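Local coordinates for nucleoprotein (Rift valley fever virus, PDB 3OV9) that encapsidates the viral genomic RNA as an oligomer, shielding it from nucleases and providing the template for transcription and replication, at residues Pro127-Gly130 with Thr131-Asp134; Phe208-His211 with Glu212-Arg215. All coordinates share one frame; numbering follows the deposited sequence.

Contact 1 of 2, residues Pro127-Gly130 with Thr131-Asp134; sequences PVTG and TTMD
Helix 130-136 starts here, with T129 at the N-cap position and T132 three residues on. The T129 carbonyl starts the helical bonding: M133 N donates to T129 O over 3.1 Å, and the N-H points at the oxygen at 164°. The next bond follows at once, D134 N to G130 O at 2.9 Å, more bent at 146°. The two threonine hydroxyls meet over the first turn. T129 OG1 sits between its own backbone N and carbonyl carbon (chi1 63°), which turns it toward the start of the helix and leaves it 3.1 Å from T132 OG1. The two side chains cross at about a right angle. One water bridges the T129 backbone N and the T132 hydroxyl. It accepts from T129 N at 3.0 Å and lies 2.7 Å from T132 OG1 in a second hydrogen bond. This bridge ties the backbone before the helix to its first turn. Another side of the turn is apolar. V128 meets the first turn with CG1. That methyl touches M133 SD at 3.8 Å and T132 CG2 at 4.0 Å. M133 is bent at both chi2 and chi3. Its CG passes close to T129 O while the sulfur meets the valine methyl. The carboxylate of D134 is held from outside the turn, by a salt bridge to R142 and a hydrogen bond from Y140 N. V128 and M133 face helix 159-180, where V179 meets the valine and L171 and Q175 meet the methionine. The turn is thus packed against that long helix, and M133 also touches Y140 and M145 in the loops.

Contact 2 of 2, residues Phe208-His211 with Glu212-Arg215; sequences FISH and EKRR. With NA (sodium ion), chain E.
R214 reaches back over the start of its own helix and grips the two carbonyls of F208 and I209. NH2 donates to F208 O at 2.8 Å, and NE donates to I209 O at 2.9 Å, with the N-H at 143° to the acceptor. NE also has a weak bond to F208 O. Both oxygens lie near the guanidinium plane, at its edge. The arginine chain is extended from CG to NE, which carries the group from the first helical turn to the loop. Its NH1 donates to V153 O and A203 O, so further backbone carbonyls fix the rotation of the guanidinium. S210 is the N-cap of helix 211-220. Its OG accepts from K213 N at 3.1 Å in a capping bond, having turned between the backbone N and the carbonyl carbon (chi1 70°). S210 O then takes R214 N at 2.9 Å, and H211 O takes R215 N. I209 O has a second role as a ligand of the sodium ion, 2.8 Å from the metal. Water 2 is another ligand, and S206 O from outside the two segments also binds the ion. Side-chain contacts lie beside these bonds. I209 CG2 touches K213 CB at 3.7 Å and lies against R214 CG. K213 CE comes to 3.3 Å from S210 OG. F208 packs on helix 35-46, Q5 of the second subunit accepts from I209 N, and R215 NE makes a salt bridge with D154 of the same chain. One carbonyl, I209 O, therefore serves both a cationic side chain and a metal ion. Two positive partners would probably polarise it, and the arginine bonds are consistent with the sodium-binding loop being tied to the start of the helix.

In the fold
Both contacts are N-caps: contact 1 opens helix 130-136 and contact 2 opens helix 211-220. They stand apart, with centres 28 Å from each other and nearest atoms about 20 Å apart. Their surroundings differ. Contact 1 lies near W125, probably important for dimerization, whose side chain is about 7 Å from that of T129. No other chain of the assembly touches contact 1. Contact 2 is met by the second subunit, through Q5 and R8 in the region essential for oligomerization. It also lies near the probable RNA-binding residue F33, about 6 Å from F208 between side chains. F33 also lines the nitrite pocket with S206, a sodium ligand.

Contact 1 of 2, residues Pro127-Gly130 with Thr131-Asp134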
loop_
_atom_site.group_PDB
_atom_site.type_symbol
_atom_site.label_atom_id
_atom_site.label_comp_id
_atom_site.label_asym_id
_atom_site.label_seq_id
_atom_site.Cartn_x
_atom_site.Cartn_y
_atom_site.Cartn_z
ATOM N N PRO A 127 -9.397 28.029 -14.525
ATOM C CA PRO A 127 -8.795 26.688 -14.585
ATOM C C PRO A 127 -9.285 25.876 -15.784
ATOM O O PRO A 127 -8.480 25.242 -16.471
ATOM C CB PRO A 127 -9.245 26.046 -13.272
ATOM C CG PRO A 127 -9.400 27.191 -12.344
ATOM C CD PRO A 127 -9.955 28.306 -13.187
ATOM N N VAL A 128 -10.595 25.901 -16.022
ATOM C CA VAL A 128 -11.165 25.399 -17.265
ATOM C C VAL A 128 -11.624 26.618 -18.056
ATOM O O VAL A 128 -12.466 27.386 -17.591
ATOM C CB VAL A 128 -12.351 24.437 -17.019
ATOM C CG1 VAL A 128 -12.866 23.871 -18.336
ATOM C CG2 VAL A 128 -11.944 23.308 -16.086
ATOM N N THR A 129 -11.049 26.806 -19.240
ATOM C CA THR A 129 -11.333 27.989 -20.048
ATOM C C THR A 129 -12.670 27.845 -20.765
ATOM O O THR A 129 -13.186 26.735 -20.916
ATOM C CB THR A 129 -10.225 28.260 -21.094
ATOM O OG1 THR A 129 -10.164 27.170 -22.024
ATOM C CG2 THR A 129 -8.865 28.444 -20.417
ATOM N N GLY A 130 -13.223 28.976 -21.196
ATOM C CA GLY A 130 -14.425 28.987 -22.027
ATOM C C GLY A 130 -14.229 28.223 -23.325
ATOM O O GLY A 130 -15.130 27.514 -23.773
ATOM N N THR A 131 -13.041 28.360 -23.915
ATOM C CA THR A 131 -12.677 27.646 -25.145
ATOM C C THR A 131 -12.769 26.126 -24.978
ATOM O O THR A 131 -13.293 25.432 -25.853
ATOM C CB THR A 131 -11.262 28.052 -25.637
ATOM O OG1 THR A 131 -11.204 29.473 -25.796
ATOM C CG2 THR A 131 -10.933 27.393 -26.975
ATOM N N THR A 132 -12.264 25.619 -23.855
ATOM C CA THR A 132 -12.363 24.198 -23.525
ATOM C C THR A 132 -13.832 23.772 -23.396
ATOM O O THR A 132 -14.236 22.741 -23.937
ATOM C CB THR A 132 -11.567 23.856 -22.240
ATOM O OG1 THR A 132 -10.172 24.100 -22.467
ATOM C CG2 THR A 132 -11.753 22.399 -21.840
ATOM N N MET A 133 -14.624 24.581 -22.695
ATOM C CA MET A 133 -16.054 24.312 -22.544
ATOM C C MET A 133 -16.792 24.280 -23.886
ATOM O O MET A 133 -17.704 23.470 -24.072
ATOM C CB MET A 133 -16.707 25.328 -21.600
ATOM C CG MET A 133 -16.280 25.209 -20.136
ATOM S SD MET A 133 -16.498 23.583 -19.375
ATOM C CE MET A 133 -18.236 23.246 -19.691
ATOM N N ASP A 134 -16.384 25.148 -24.812
ATOM C CA ASP A 134 -16.984 25.223 -26.153
ATOM C C ASP A 134 -16.816 23.947 -26.980
ATOM O O ASP A 134 -17.635 23.658 -27.856
ATOM C CB ASP A 134 -16.430 26.421 -26.929
ATOM C CG ASP A 134 -16.967 27.748 -26.426
ATOM O OD1 ASP A 134 -17.994 27.758 -25.712
ATOM O OD2 ASP A 134 -16.362 28.788 -26.756
HETATM O O HOH W 1 -9.032 24.762 -20.082
#

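Contact 2 of 2, residues Phe208-His211 with Glu212-Arg215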
loop_
_atom_site.group_PDB
_atom_site.type_symbol
_atom_site.label_atom_id
_atom_site.label_comp_id
_atom_site.label_asym_id
_atom_site.label_seq_id
_atom_site.Cartn_x
_atom_site.Cartn_y
_atom_site.Cartn_z
ATOM N N PHE A 208 -30.961 33.112 0.595
ATOM C CA PHE A 208 -30.247 34.334 0.238
ATOM C C PHE A 208 -30.450 34.748 -1.220
ATOM O O PHE A 208 -30.054 34.025 -2.143
ATOM C CB PHE A 208 -28.755 34.224 0.560
ATOM C CG PHE A 208 -28.031 35.528 0.464
ATOM C CD1 PHE A 208 -28.215 36.511 1.434
ATOM C CD2 PHE A 208 -27.182 35.786 -0.603
ATOM C CE1 PHE A 208 -27.554 37.731 1.349
ATOM C CE2 PHE A 208 -26.513 37.001 -0.696
ATOM C CZ PHE A 208 -26.700 37.975 0.281
ATOM N N ILE A 209 -31.029 35.938 -1.393
ATOM C CA ILE A 209 -31.526 36.463 -2.677
ATOM C C ILE A 209 -32.842 35.770 -3.048
ATOM O O ILE A 209 -32.882 34.551 -3.247
ATOM C CB ILE A 209 -30.477 36.394 -3.850
ATOM C CG1 ILE A 209 -29.120 37.011 -3.450
ATOM C CG2 ILE A 209 -31.030 37.039 -5.122
ATOM C CD1 ILE A 209 -29.140 38.496 -3.099
ATOM N N SER A 210 -33.917 36.555 -3.112
ATOM C CA SER A 210 -35.261 36.044 -3.402
ATOM C C SER A 210 -35.330 35.269 -4.718
ATOM O O SER A 210 -34.519 35.497 -5.624
ATOM C CB SER A 210 -36.280 37.188 -3.414
ATOM O OG SER A 210 -36.100 38.024 -4.544
ATOM N N HIS A 211 -36.294 34.355 -4.816
ATOM C CA HIS A 211 -36.524 33.594 -6.047
ATOM C C HIS A 211 -36.670 34.522 -7.250
ATOM O O HIS A 211 -36.122 34.259 -8.318
ATOM C CB HIS A 211 -37.765 32.704 -5.925
ATOM C CG HIS A 211 -37.636 31.614 -4.907
ATOM N ND1 HIS A 211 -38.717 30.888 -4.456
ATOM C CD2 HIS A 211 -36.559 31.133 -4.244
ATOM C CE1 HIS A 211 -38.309 30.001 -3.566
ATOM N NE2 HIS A 211 -37.003 30.131 -3.417
ATOM N N GLU A 212 -37.400 35.617 -7.048
ATOM C CA GLU A 212 -37.675 36.586 -8.102
ATOM C C GLU A 212 -36.420 37.338 -8.557
ATOM O O GLU A 212 -36.219 37.528 -9.759
ATOM C CB GLU A 212 -38.762 37.570 -7.651
ATOM C CG GLU A 212 -40.154 36.941 -7.488
ATOM C CD GLU A 212 -40.400 36.304 -6.116
ATOM O OE1 GLU A 212 -41.515 35.774 -5.913
ATOM O OE2 GLU A 212 -39.505 36.333 -5.242
ATOM N N LYS A 213 -35.585 37.757 -7.607
ATOM C CA LYS A 213 -34.326 38.434 -7.937
ATOM C C LYS A 213 -33.339 37.475 -8.609
ATOM O O LYS A 213 -32.595 37.878 -9.507
ATOM C CB LYS A 213 -33.685 39.074 -6.700
ATOM C CG LYS A 213 -34.359 40.359 -6.212
ATOM C CD LYS A 213 -33.608 40.981 -5.026
ATOM C CE LYS A 213 -33.837 40.215 -3.717
ATOM N NZ LYS A 213 -33.164 40.867 -2.559
ATOM N N ARG A 214 -33.339 36.215 -8.173
ATOM C CA ARG A 214 -32.516 35.181 -8.812
ATOM C C ARG A 214 -32.907 35.005 -10.278
ATOM O O ARG A 214 -32.043 35.017 -11.159
ATOM C CB ARG A 214 -32.618 33.847 -8.066
ATOM C CG ARG A 214 -31.791 33.763 -6.796
ATOM C CD ARG A 214 -32.209 32.559 -5.976
ATOM N NE ARG A 214 -31.462 32.443 -4.728
ATOM C CZ ARG A 214 -30.678 31.416 -4.407
ATOM N NH1 ARG A 214 -30.524 30.395 -5.243
ATOM N NH2 ARG A 214 -30.046 31.410 -3.243
ATOM N N ARG A 215 -34.207 34.861 -10.545
ATOM C CA ARG A 215 -34.674 34.728 -11.927
ATOM C C ARG A 215 -34.357 35.972 -12.759
ATOM O O ARG A 215 -34.073 35.859 -13.958
ATOM C CB ARG A 215 -36.166 34.390 -12.000
ATOM C CG ARG A 215 -36.551 33.732 -13.329
ATOM C CD ARG A 215 -38.039 33.457 -13.441
ATOM N NE ARG A 215 -38.479 32.426 -12.506
ATOM C CZ ARG A 215 -39.648 31.793 -12.582
ATOM N NH1 ARG A 215 -40.502 32.072 -13.559
ATOM N NH2 ARG A 215 -39.956 30.870 -11.683
HETATM NA NA NA E . -34.187 32.531 -1.743
HETATM O O HOH W 2 -35.886 33.259 -0.038
#